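Side-chain contacts in arabinan endo-1,5-alpha-l-arabinosidase A (Cellvibrio cellulosa, PDB 1GYH), which cuts the alpha-1,5-arabinofuranosyl bonds of linear arabinan, releasing almost exclusively arabinotriose, and so helps degrade the plant cell wall: residues I191-I196 against S218-V223; S248-G253 against D272-H277. All coordinates share one frame; numbering follows the deposited sequence.

Contact 1 (I191-I196 against S218-V223)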
loop_
_atom_site.group_PDB
_atom_site.type_symbol
_atom_site.label_atom_id
_atom_site.label_comp_id
_atom_site.label_asym_id
_atom_site.label_seq_id
_atom_site.Cartn_x
_atom_site.Cartn_y
_atom_site.Cartn_z
ATOM N N ILE A 191 -0.597 -5.418 12.352
ATOM C CA ILE A 191 -0.157 -5.819 11.028
ATOM C C ILE A 191 -1.057 -5.207 9.995
ATOM O O ILE A 191 -2.289 -5.265 10.129
ATOM C CB ILE A 191 -0.139 -7.397 10.849
ATOM C CG1 ILE A 191 0.348 -7.755 9.436
ATOM C CG2 ILE A 191 -1.521 -8.086 11.138
ATOM C CD1 ILE A 191 0.506 -9.230 9.176
ATOM N N GLU A 192 -0.479 -4.604 8.960
ATOM C CA GLU A 192 -1.280 -4.008 7.876
ATOM C C GLU A 192 -0.479 -3.804 6.580
ATOM O O GLU A 192 0.738 -3.976 6.546
ATOM C CB GLU A 192 -1.890 -2.637 8.319
ATOM C CG GLU A 192 -0.888 -1.514 8.546
ATOM C CD GLU A 192 -1.495 -0.248 9.143
ATOM O OE1 GLU A 192 -2.730 -0.253 9.476
ATOM O OE2 GLU A 192 -0.725 0.755 9.289
ATOM N N ALA A 193 -1.180 -3.366 5.548
ATOM C CA ALA A 193 -0.592 -2.806 4.333
ATOM C C ALA A 193 0.238 -3.853 3.546
ATOM O O ALA A 193 1.414 -3.637 3.298
ATOM C CB ALA A 193 0.262 -1.581 4.653
ATOM N N PRO A 194 -0.390 -4.916 3.087
ATOM C CA PRO A 194 0.367 -5.917 2.320
ATOM C C PRO A 194 0.847 -5.342 0.988
ATOM O O PRO A 194 0.187 -4.494 0.367
ATOM C CB PRO A 194 -0.646 -6.992 2.026
ATOM C CG PRO A 194 -1.983 -6.247 1.980
ATOM C CD PRO A 194 -1.832 -5.218 3.127
ATOM N N PHE A 195 1.992 -5.844 0.515
ATOM C CA PHE A 195 2.391 -5.538 -0.860
ATOM C C PHE A 195 3.154 -6.739 -1.393
ATOM O O PHE A 195 4.019 -7.253 -0.687
ATOM C CB PHE A 195 3.231 -4.251 -0.949
ATOM C CG PHE A 195 3.426 -3.789 -2.376
ATOM C CD1 PHE A 195 4.431 -4.349 -3.185
ATOM C CD2 PHE A 195 2.542 -2.891 -2.948
ATOM C CE1 PHE A 195 4.572 -3.959 -4.516
ATOM C CE2 PHE A 195 2.672 -2.479 -4.246
ATOM C CZ PHE A 195 3.702 -3.007 -5.053
ATOM N N ILE A 196 2.779 -7.225 -2.578
ATOM C CA ILE A 196 3.446 -8.385 -3.163
ATOM C C ILE A 196 4.288 -8.037 -4.409
ATOM O O ILE A 196 3.807 -7.396 -5.348
ATOM C CB ILE A 196 2.445 -9.466 -3.468
ATOM C CG1 ILE A 196 1.672 -9.848 -2.170
ATOM C CG2 ILE A 196 3.160 -10.720 -4.082
ATOM C CD1 ILE A 196 0.449 -10.686 -2.351
ATOM N N SER A 218 6.429 5.889 17.765
ATOM C CA SER A 218 6.093 5.015 16.642
ATOM C C SER A 218 7.030 3.807 16.611
ATOM O O SER A 218 8.228 3.949 16.857
ATOM C CB SER A 218 6.157 5.756 15.306
ATOM O OG SER A 218 5.217 6.826 15.243
ATOM N N THR A 219 6.466 2.636 16.353
ATOM C CA THR A 219 7.224 1.384 16.261
ATOM C C THR A 219 7.105 0.765 14.859
ATOM O O THR A 219 7.566 -0.351 14.638
ATOM C CB THR A 219 6.690 0.343 17.269
ATOM O OG1 THR A 219 5.285 0.121 17.049
ATOM C CG2 THR A 219 6.868 0.777 18.735
ATOM N N TYR A 220 6.461 1.483 13.944
ATOM C CA TYR A 220 6.188 1.025 12.574
ATOM C C TYR A 220 7.505 0.575 11.884
ATOM O O TYR A 220 8.510 1.264 11.937
ATOM C CB TYR A 220 5.578 2.150 11.751
ATOM C CG TYR A 220 4.512 1.850 10.717
ATOM C CD1 TYR A 220 3.455 0.995 10.975
ATOM C CD2 TYR A 220 4.496 2.542 9.513
ATOM C CE1 TYR A 220 2.454 0.767 10.040
ATOM C CE2 TYR A 220 3.481 2.332 8.557
ATOM C CZ TYR A 220 2.448 1.454 8.846
ATOM O OH TYR A 220 1.409 1.236 7.948
ATOM N N HIS A 221 7.452 -0.597 11.279
ATOM C CA HIS A 221 8.601 -1.163 10.518
ATOM C C HIS A 221 8.131 -2.203 9.510
ATOM O O HIS A 221 6.949 -2.563 9.477
ATOM C CB HIS A 221 9.647 -1.758 11.471
ATOM C CG HIS A 221 9.176 -2.945 12.261
ATOM N ND1 HIS A 221 8.311 -2.841 13.330
ATOM C CD2 HIS A 221 9.479 -4.265 12.149
ATOM C CE1 HIS A 221 8.101 -4.047 13.845
ATOM N NE2 HIS A 221 8.824 -4.924 13.161
ATOM N N LEU A 222 9.062 -2.679 8.669
ATOM C CA LEU A 222 8.728 -3.613 7.589
ATOM C C LEU A 222 9.327 -4.994 7.812
ATOM O O LEU A 222 10.499 -5.123 8.177
ATOM C CB LEU A 222 9.234 -3.077 6.260
ATOM C CG LEU A 222 8.643 -1.759 5.758
ATOM C CD1 LEU A 222 9.292 -1.338 4.441
ATOM C CD2 LEU A 222 7.130 -1.935 5.533
ATOM N N VAL A 223 8.493 -5.993 7.568
ATOM C CA VAL A 223 8.844 -7.399 7.566
ATOM C C VAL A 223 8.464 -8.022 6.221
ATOM O O VAL A 223 7.708 -7.433 5.404
ATOM C CB VAL A 223 8.141 -8.215 8.705
ATOM C CG1 VAL A 223 8.576 -7.692 10.066
ATOM C CG2 VAL A 223 6.647 -8.223 8.573
#
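In the probable active site of this family 43 glycoside hydrolase, Tyr-220 meets Glu-192, the likely proton donor. The phenol OH of Tyr-220 gives a hydrogen bond of 2.6 Å to Glu-192 OE2. It meets that oxygen on its anti side, 19° out of the carboxylate plane. The carboxylate stands almost perpendicular to the phenol ring (89°). Glu-192 OE2 lies at the edge of the Tyr-220 ring, near its plane, 3.3 Å from Tyr-220 CE1. Chi1 of 67° tucks Glu-192 CG over its own backbone, and the chain then extends to carry the carboxylate to the phenol.

Strand 191-199, which carries Glu-192, and strand 221-227, which starts just after Tyr-220, belong to one blade of the five-bladed beta-propeller. Strand 202-209 runs between them, and the side chain of Tyr-220 also touches Ser-208 on it. The other carboxylate oxygen, OE1, is hydrogen-bonded to Ser-146 OG, a probable substrate-binding residue. Bonds at both oxygens limit the rotation of the carboxylate. Next along the strand, Ala-193 CB comes to 4.5 Å from Tyr-220 OH. Ala-193 and Tyr-220 both touch His-262, a probable calcium ligand on the next blade.

Contact 2 (S248-G253 against D272-H277)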
loop_
_atom_site.group_PDB
_atom_site.type_symbol
_atom_site.label_atom_id
_atom_site.label_comp_id
_atom_site.label_asym_id
_atom_site.label_seq_id
_atom_site.Cartn_x
_atom_site.Cartn_y
_atom_site.Cartn_z
ATOM N N SER A 248 10.231 -11.785 8.637
ATOM C CA SER A 248 11.608 -11.383 8.879
ATOM C C SER A 248 11.786 -9.899 8.645
ATOM O O SER A 248 11.292 -9.341 7.670
ATOM C CB SER A 248 12.585 -12.156 7.964
ATOM O OG SER A 248 12.582 -13.546 8.297
ATOM N N LEU A 249 12.559 -9.287 9.534
ATOM C CA LEU A 249 12.898 -7.875 9.451
ATOM C C LEU A 249 13.561 -7.469 8.132
ATOM O O LEU A 249 14.555 -8.067 7.721
ATOM C CB LEU A 249 13.776 -7.448 10.636
ATOM C CG LEU A 249 14.291 -5.998 10.572
ATOM C CD1 LEU A 249 13.134 -5.031 10.662
ATOM C CD2 LEU A 249 15.346 -5.674 11.631
ATOM N N LEU A 250 13.007 -6.450 7.487
ATOM C CA LEU A 250 13.641 -5.809 6.324
ATOM C C LEU A 250 14.325 -4.486 6.668
ATOM O O LEU A 250 15.498 -4.261 6.348
ATOM C CB LEU A 250 12.614 -5.581 5.222
ATOM C CG LEU A 250 13.141 -4.859 3.966
ATOM C CD1 LEU A 250 14.266 -5.708 3.319
ATOM C CD2 LEU A 250 12.059 -4.602 2.987
ATOM N N ILE A 251 13.583 -3.583 7.312
ATOM C CA ILE A 251 14.125 -2.308 7.738
ATOM C C ILE A 251 13.228 -1.767 8.853
ATOM O O ILE A 251 11.988 -1.883 8.775
ATOM C CB ILE A 251 14.210 -1.294 6.576
ATOM C CG1 ILE A 251 14.866 0.028 7.005
ATOM C CG2 ILE A 251 12.827 -1.120 5.820
ATOM C CD1 ILE A 251 15.286 0.949 5.789
ATOM N N LYS A 252 13.904 -1.199 9.844
ATOM C CA LYS A 252 13.322 -0.487 10.971
ATOM C C LYS A 252 13.958 0.881 11.125
ATOM O O LYS A 252 14.955 1.228 10.488
ATOM C CB LYS A 252 13.462 -1.265 12.276
ATOM C CG LYS A 252 14.895 -1.499 12.803
ATOM C CD LYS A 252 14.957 -2.423 14.056
ATOM C CE LYS A 252 16.434 -2.619 14.497
ATOM N NZ LYS A 252 16.613 -3.090 15.909
ATOM N N GLY A 253 13.348 1.693 11.976
ATOM C CA GLY A 253 13.784 3.063 12.140
ATOM C C GLY A 253 15.002 3.222 12.978
ATOM O O GLY A 253 15.495 2.259 13.550
ATOM N N ASP A 272 15.687 -3.053 -8.869
ATOM C CA ASP A 272 14.547 -3.100 -7.951
ATOM C C ASP A 272 14.607 -1.984 -6.909
ATOM O O ASP A 272 15.709 -1.576 -6.479
ATOM C CB ASP A 272 14.506 -4.440 -7.256
ATOM C CG ASP A 272 14.578 -5.629 -8.232
ATOM O OD1 ASP A 272 13.903 -5.642 -9.300
ATOM O OD2 ASP A 272 15.286 -6.626 -7.944
ATOM N N TYR A 273 13.412 -1.539 -6.475
ATOM C CA TYR A 273 13.262 -0.352 -5.635
ATOM C C TYR A 273 12.176 -0.576 -4.572
ATOM O O TYR A 273 11.138 -1.169 -4.822
ATOM C CB TYR A 273 12.945 0.877 -6.486
ATOM C CG TYR A 273 14.040 1.216 -7.535
ATOM C CD1 TYR A 273 14.016 0.621 -8.793
ATOM C CD2 TYR A 273 15.065 2.133 -7.262
ATOM C CE1 TYR A 273 14.995 0.908 -9.759
ATOM C CE2 TYR A 273 16.061 2.441 -8.222
ATOM C CZ TYR A 273 15.996 1.831 -9.472
ATOM O OH TYR A 273 16.909 2.123 -10.464
ATOM N N LEU A 274 12.470 -0.131 -3.377
ATOM C CA LEU A 274 11.537 -0.109 -2.245
ATOM C C LEU A 274 11.074 1.373 -2.040
ATOM O O LEU A 274 11.908 2.274 -1.996
ATOM C CB LEU A 274 12.270 -0.585 -0.997
ATOM C CG LEU A 274 11.381 -0.726 0.265
ATOM C CD1 LEU A 274 10.448 -1.854 0.165
ATOM C CD2 LEU A 274 12.230 -0.892 1.504
ATOM N N VAL A 275 9.763 1.595 -1.918
ATOM C CA VAL A 275 9.142 2.956 -1.849
ATOM C C VAL A 275 8.330 2.988 -0.530
ATOM O O VAL A 275 7.523 2.108 -0.286
ATOM C CB VAL A 275 8.241 3.226 -3.066
ATOM C CG1 VAL A 275 7.629 4.657 -3.074
ATOM C CG2 VAL A 275 9.042 3.095 -4.356
ATOM N N LEU A 276 8.587 3.960 0.323
ATOM C CA LEU A 276 7.950 4.006 1.654
ATOM C C LEU A 276 7.881 5.428 2.232
ATOM O O LEU A 276 8.458 6.371 1.669
ATOM C CB LEU A 276 8.702 3.089 2.633
ATOM C CG LEU A 276 10.189 3.318 2.941
ATOM C CD1 LEU A 276 10.383 4.536 3.831
ATOM C CD2 LEU A 276 10.759 2.137 3.667
ATOM N N HIS A 277 7.161 5.586 3.352
ATOM C CA HIS A 277 7.257 6.831 4.110
ATOM C C HIS A 277 7.980 6.604 5.419
ATOM O O HIS A 277 7.967 5.496 5.962
ATOM C CB HIS A 277 5.892 7.515 4.322
ATOM C CG HIS A 277 4.988 6.828 5.301
ATOM N ND1 HIS A 277 3.849 6.154 4.908
ATOM C CD2 HIS A 277 5.032 6.736 6.653
ATOM C CE1 HIS A 277 3.228 5.678 5.974
ATOM N NE2 HIS A 277 3.933 5.997 7.046
#
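Leu-250 and Ile-251 follow each other in a strand, yet both side chains point to the same side, toward strand 271-280 of another sheet. A regular strand would send neighbouring side chains to opposite faces. A classic beta bulge makes the difference: the two residues together face the single residue Leu-222 on strand 221-227, and backbone bonds join both to it. Leu-250 has the near-helical backbone angles usual at the first position of such a bulge.

The contact joins two blades of the five-bladed propeller. Strand 248-251 is an edge strand of its blade, while strand 271-280 is an inner strand of the next. The axes of the short segments 248-251 and 272-277 cross at -83° and are 11.2 Å apart at their closest. No hydrogen bond links the two segments, and the gap is bridged by aliphatic side chains alone.

Leu-250 and Leu-274 meet end-on, with Leu-250 CD2 4.0 Å from Leu-274 CD2. In Leu-274, CG is anti to the backbone N (chi1 -175°), which extends the side chain toward the bulge. Ile-251 uses its short branch. Ile-251 CG2 lies 4.4 Å from Leu-274 CD2 and equally far from Leu-276 CD2.

Leu-222 of the bulged pair adds to the same apolar layer by touching Ile-251 and Leu-276. Ile-251 also packs on Leu-260 and Leu-292 of the second blade. Further along strand 271-280, His-277 stacks on His-8, and its ND1 is hydrogen-bonded to the backbone N of Asp-9, the probable catalytic proton acceptor. Within the leucine pair of this strand, the methyls that face Ile-251, Leu-274 CD2 and Leu-276 CD2, lie 4.0 Å from each other.

How the contacts relate
From the N terminus, the chain first enters contact 1 at 191-196. It passes through strand 202-209 and the Cys-212–Cys-213 disulfide, then closes the first loop at 218-223. Contact 2 opens later, at 248-253. The chain crosses into the next blade through strand 257-268 and closes the second loop at 272-277. The two loops are in series and neither encloses the other. Contact 1 joins strands of one blade, whereas contact 2 joins that blade to its successor. Their centres are 9 Å apart. Strands 221-227 and 248-251 are sheet neighbours, so the end of contact 1 lies against the start of contact 2.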